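Local coordinates for uncharacterized protein (Thermus thermophilus HB8, PDB 6SCE), which acts as a Type III CRISPR defence DNA nuclease activated by cyclic oligoadenylate, which probably binds at its CARF domains, at residues A[300-305]-A[429-434]. Numbering follows the deposited sequence.
Sequences EQAVPL and LALRGY. With nucleotides of chain B.
Leu431, with CG anti to the backbone N (chi1 178°), reaches from the last turn of helix 425-432 to segment 300-305. Its CD2 meets the carbonyl O of Ala302 at 3.5 Å and also packs on Ala302 CB and Leu305 CB, while CD1 touches Leu305 CD2 at 4.0 Å. Ala302 points its methyl at helix 425-432 and rests on the backbone of Arg432, CB to CA 4.2 Å. Phe335, Phe336 and Ala332 of helix 326-338 complete this apolar patch.

At the polar edge, Glu300 and Arg432 both bend at chi2, and their charged ends draw near, Glu300 OE2 to Arg432 NH2 3.8 Å. This is a long salt bridge: carboxylate and guanidinium planes stand 83° apart, and OE2 sits off the plane of the guanidinium, so the attraction is between charges and no N-H is directed at it. A water bridges the pair, accepting from Arg432 NE at 3.3 Å and lying 3.1 Å from Glu300 OE2, one of several acceptors competing for its protons. Arg432 NH2 hydrogen-bonds to Ser577 O, and Gly433, with positive phi, closes the helix in a Schellman motif before strand 434-438.

On its other side, segment 300-305 holds the oligoadenylate of chain B: Glu300 N bonds to O2' of A3, Gln301 N bonds to OP2 of A4 at 3.0 Å, and Val303 and Pro304 lie against the A4 base. The ligand-binding turn and the helix running into strand 434-438 thus meet through apolar contact, with a charge pair and a water at the edge, which may help couple the two.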
loop_
_atom_site.group_PDB
_atom_site.type_symbol
_atom_site.label_atom_id
_atom_site.label_comp_id
_atom_site.label_asym_id
_atom_site.label_seq_id
_atom_site.Cartn_x
_atom_site.Cartn_y
_atom_site.Cartn_z
ATOM N N GLU A 300 -1.458 -5.913 0.706
ATOM C CA GLU A 300 -0.400 -4.976 1.019
ATOM C C GLU A 300 -0.760 -4.041 2.184
ATOM O O GLU A 300 0.075 -3.740 3.025
ATOM C CB GLU A 300 0.002 -4.181 -0.233
ATOM C CG GLU A 300 1.012 -3.064 0.019
ATOM C CD GLU A 300 2.366 -3.554 0.528
ATOM O OE1 GLU A 300 2.741 -4.695 0.173
ATOM O OE2 GLU A 300 3.068 -2.787 1.265
ATOM N N GLN A 301 -2.004 -3.601 2.265
ATOM C CA GLN A 301 -2.365 -2.644 3.335
ATOM C C GLN A 301 -2.791 -3.341 4.598
ATOM O O GLN A 301 -3.753 -4.087 4.605
ATOM C CB GLN A 301 -3.451 -1.700 2.869
ATOM C CG GLN A 301 -3.085 -0.911 1.656
ATOM C CD GLN A 301 -1.793 -0.143 1.815
ATOM O OE1 GLN A 301 -1.587 0.549 2.824
ATOM N NE2 GLN A 301 -0.932 -0.202 0.799
ATOM N N ALA A 302 -2.081 -3.082 5.689
ATOM C CA ALA A 302 -2.451 -3.667 6.975
ATOM C C ALA A 302 -3.579 -2.917 7.684
ATOM O O ALA A 302 -4.303 -3.509 8.441
ATOM C CB ALA A 302 -1.239 -3.705 7.889
ATOM N N VAL A 303 -3.731 -1.616 7.434
ATOM C CA VAL A 303 -4.689 -0.820 8.222
ATOM C C VAL A 303 -6.146 -1.336 8.153
ATOM O O VAL A 303 -6.798 -1.414 9.172
ATOM C CB VAL A 303 -4.591 0.683 7.888
ATOM C CG1 VAL A 303 -5.752 1.466 8.467
ATOM C CG2 VAL A 303 -3.271 1.253 8.416
ATOM N N PRO A 304 -6.656 -1.708 6.955
ATOM C CA PRO A 304 -8.025 -2.195 6.908
ATOM C C PRO A 304 -8.259 -3.438 7.735
ATOM O O PRO A 304 -9.310 -3.601 8.367
ATOM C CB PRO A 304 -8.250 -2.469 5.415
ATOM C CG PRO A 304 -7.329 -1.503 4.720
ATOM C CD PRO A 304 -6.109 -1.459 5.612
ATOM N N LEU A 305 -7.287 -4.337 7.735
ATOM C CA LEU A 305 -7.379 -5.525 8.550
ATOM C C LEU A 305 -7.369 -5.187 10.029
ATOM O O LEU A 305 -8.094 -5.778 10.826
ATOM C CB LEU A 305 -6.212 -6.452 8.243
ATOM C CG LEU A 305 -6.253 -7.849 8.882
ATOM C CD1 LEU A 305 -7.562 -8.586 8.755
ATOM C CD2 LEU A 305 -5.144 -8.663 8.229
ATOM N N LEU A 429 1.884 -2.179 13.604
ATOM C CA LEU A 429 3.188 -2.516 13.061
ATOM C C LEU A 429 3.494 -4.031 13.112
ATOM O O LEU A 429 4.096 -4.562 12.170
ATOM C CB LEU A 429 4.294 -1.717 13.782
ATOM C CG LEU A 429 4.474 -0.270 13.339
ATOM C CD1 LEU A 429 5.268 0.492 14.394
ATOM C CD2 LEU A 429 5.163 -0.159 11.991
ATOM N N ALA A 430 3.080 -4.695 14.189
ATOM C CA ALA A 430 3.192 -6.141 14.298
ATOM C C ALA A 430 2.419 -6.807 13.151
ATOM O O ALA A 430 2.931 -7.677 12.431
ATOM C CB ALA A 430 2.666 -6.596 15.643
ATOM N N LEU A 431 1.194 -6.340 12.931
ATOM C CA LEU A 431 0.361 -6.919 11.882
ATOM C C LEU A 431 1.033 -6.779 10.539
ATOM O O LEU A 431 0.947 -7.653 9.681
ATOM C CB LEU A 431 -1.027 -6.264 11.886
ATOM C CG LEU A 431 -2.014 -6.712 10.822
ATOM C CD1 LEU A 431 -2.415 -8.150 11.089
ATOM C CD2 LEU A 431 -3.223 -5.783 10.897
ATOM N N ARG A 432 1.716 -5.664 10.365
ATOM C CA ARG A 432 2.448 -5.374 9.169
ATOM C C ARG A 432 3.729 -6.161 8.999
ATOM O O ARG A 432 4.226 -6.232 7.907
ATOM C CB ARG A 432 2.824 -3.909 9.158
ATOM C CG ARG A 432 3.649 -3.427 7.979
ATOM C CD ARG A 432 2.928 -3.649 6.657
ATOM N NE ARG A 432 3.762 -3.187 5.566
ATOM C CZ ARG A 432 4.837 -3.840 5.118
ATOM N NH1 ARG A 432 5.187 -5.032 5.618
ATOM N NH2 ARG A 432 5.539 -3.315 4.147
ATOM N N GLY A 433 4.253 -6.737 10.064
ATOM C CA GLY A 433 5.520 -7.469 9.975
ATOM C C GLY A 433 6.700 -6.863 10.710
ATOM O O GLY A 433 7.852 -7.178 10.393
ATOM N N TYR A 434 6.448 -5.993 11.684
ATOM C CA TYR A 434 7.547 -5.336 12.406
ATOM C C TYR A 434 7.330 -5.359 13.912
ATOM O O TYR A 434 6.200 -5.207 14.393
ATOM C CB TYR A 434 7.686 -3.888 11.963
ATOM C CG TYR A 434 8.228 -3.747 10.581
ATOM C CD1 TYR A 434 7.411 -3.935 9.480
ATOM C CD2 TYR A 434 9.572 -3.468 10.362
ATOM C CE1 TYR A 434 7.912 -3.834 8.195
ATOM C CE2 TYR A 434 10.077 -3.355 9.075
ATOM C CZ TYR A 434 9.235 -3.547 7.993
ATOM O OH TYR A 434 9.692 -3.439 6.701
ATOM P P A B 4 -4.696 -3.416 -0.991
ATOM O OP1 A B 4 -3.876 -2.304 -1.549
ATOM O OP2 A B 4 -4.267 -4.074 0.294
ATOM O "O5'" A B 4 -6.204 -2.901 -0.860
ATOM C "C5'" A B 4 -6.520 -2.025 0.233
ATOM C "C4'" A B 4 -7.696 -1.171 -0.174
ATOM O "O4'" A B 4 -8.250 -0.514 1.002
ATOM C "C3'" A B 4 -7.323 -0.062 -1.149
ATOM O "O3'" A B 4 -8.338 0.272 -2.091
ATOM C "C2'" A B 4 -7.128 1.117 -0.192
ATOM O "O2'" A B 4 -7.187 2.365 -0.844
ATOM C "C1'" A B 4 -8.290 0.871 0.753
ATOM N N9 A B 4 -8.229 1.606 2.008
ATOM C C8 A B 4 -9.254 2.366 2.512
ATOM N N7 A B 4 -8.937 2.974 3.626
ATOM C C5 A B 4 -7.609 2.627 3.856
ATOM C C6 A B 4 -6.696 2.962 4.878
ATOM N N6 A B 4 -6.970 3.787 5.894
ATOM N N1 A B 4 -5.441 2.451 4.782
ATOM C C2 A B 4 -5.153 1.651 3.747
ATOM N N3 A B 4 -5.935 1.248 2.741
ATOM C C4 A B 4 -7.164 1.773 2.855
ATOM P P A B 3 -7.475 -4.481 -7.603
ATOM O OP1 A B 3 -8.233 -5.620 -8.262
ATOM O OP2 A B 3 -8.347 -3.301 -7.271
ATOM O "O5'" A B 3 -6.753 -5.028 -6.301
ATOM C "C5'" A B 3 -5.727 -4.306 -5.605
ATOM C "C4'" A B 3 -5.394 -5.103 -4.365
ATOM O "O4'" A B 3 -4.819 -6.388 -4.748
ATOM C "C3'" A B 3 -4.398 -4.455 -3.411
ATOM O "O3'" A B 3 -4.967 -4.526 -2.118
ATOM C "C2'" A B 3 -3.152 -5.343 -3.553
ATOM O "O2'" A B 3 -2.336 -5.376 -2.403
ATOM C "C1'" A B 3 -3.795 -6.695 -3.837
ATOM N N9 A B 3 -2.912 -7.640 -4.481
ATOM C C8 A B 3 -2.136 -7.407 -5.591
ATOM N N7 A B 3 -1.467 -8.479 -5.966
ATOM C C5 A B 3 -1.860 -9.465 -5.077
ATOM C C6 A B 3 -1.511 -10.825 -4.965
ATOM N N6 A B 3 -0.691 -11.433 -5.818
ATOM N N1 A B 3 -2.106 -11.531 -3.976
ATOM C C2 A B 3 -2.960 -10.910 -3.154
ATOM N N3 A B 3 -3.360 -9.632 -3.156
ATOM C C4 A B 3 -2.760 -8.961 -4.159
HETATM O O HOH W 1 1.855 -1.317 3.659
#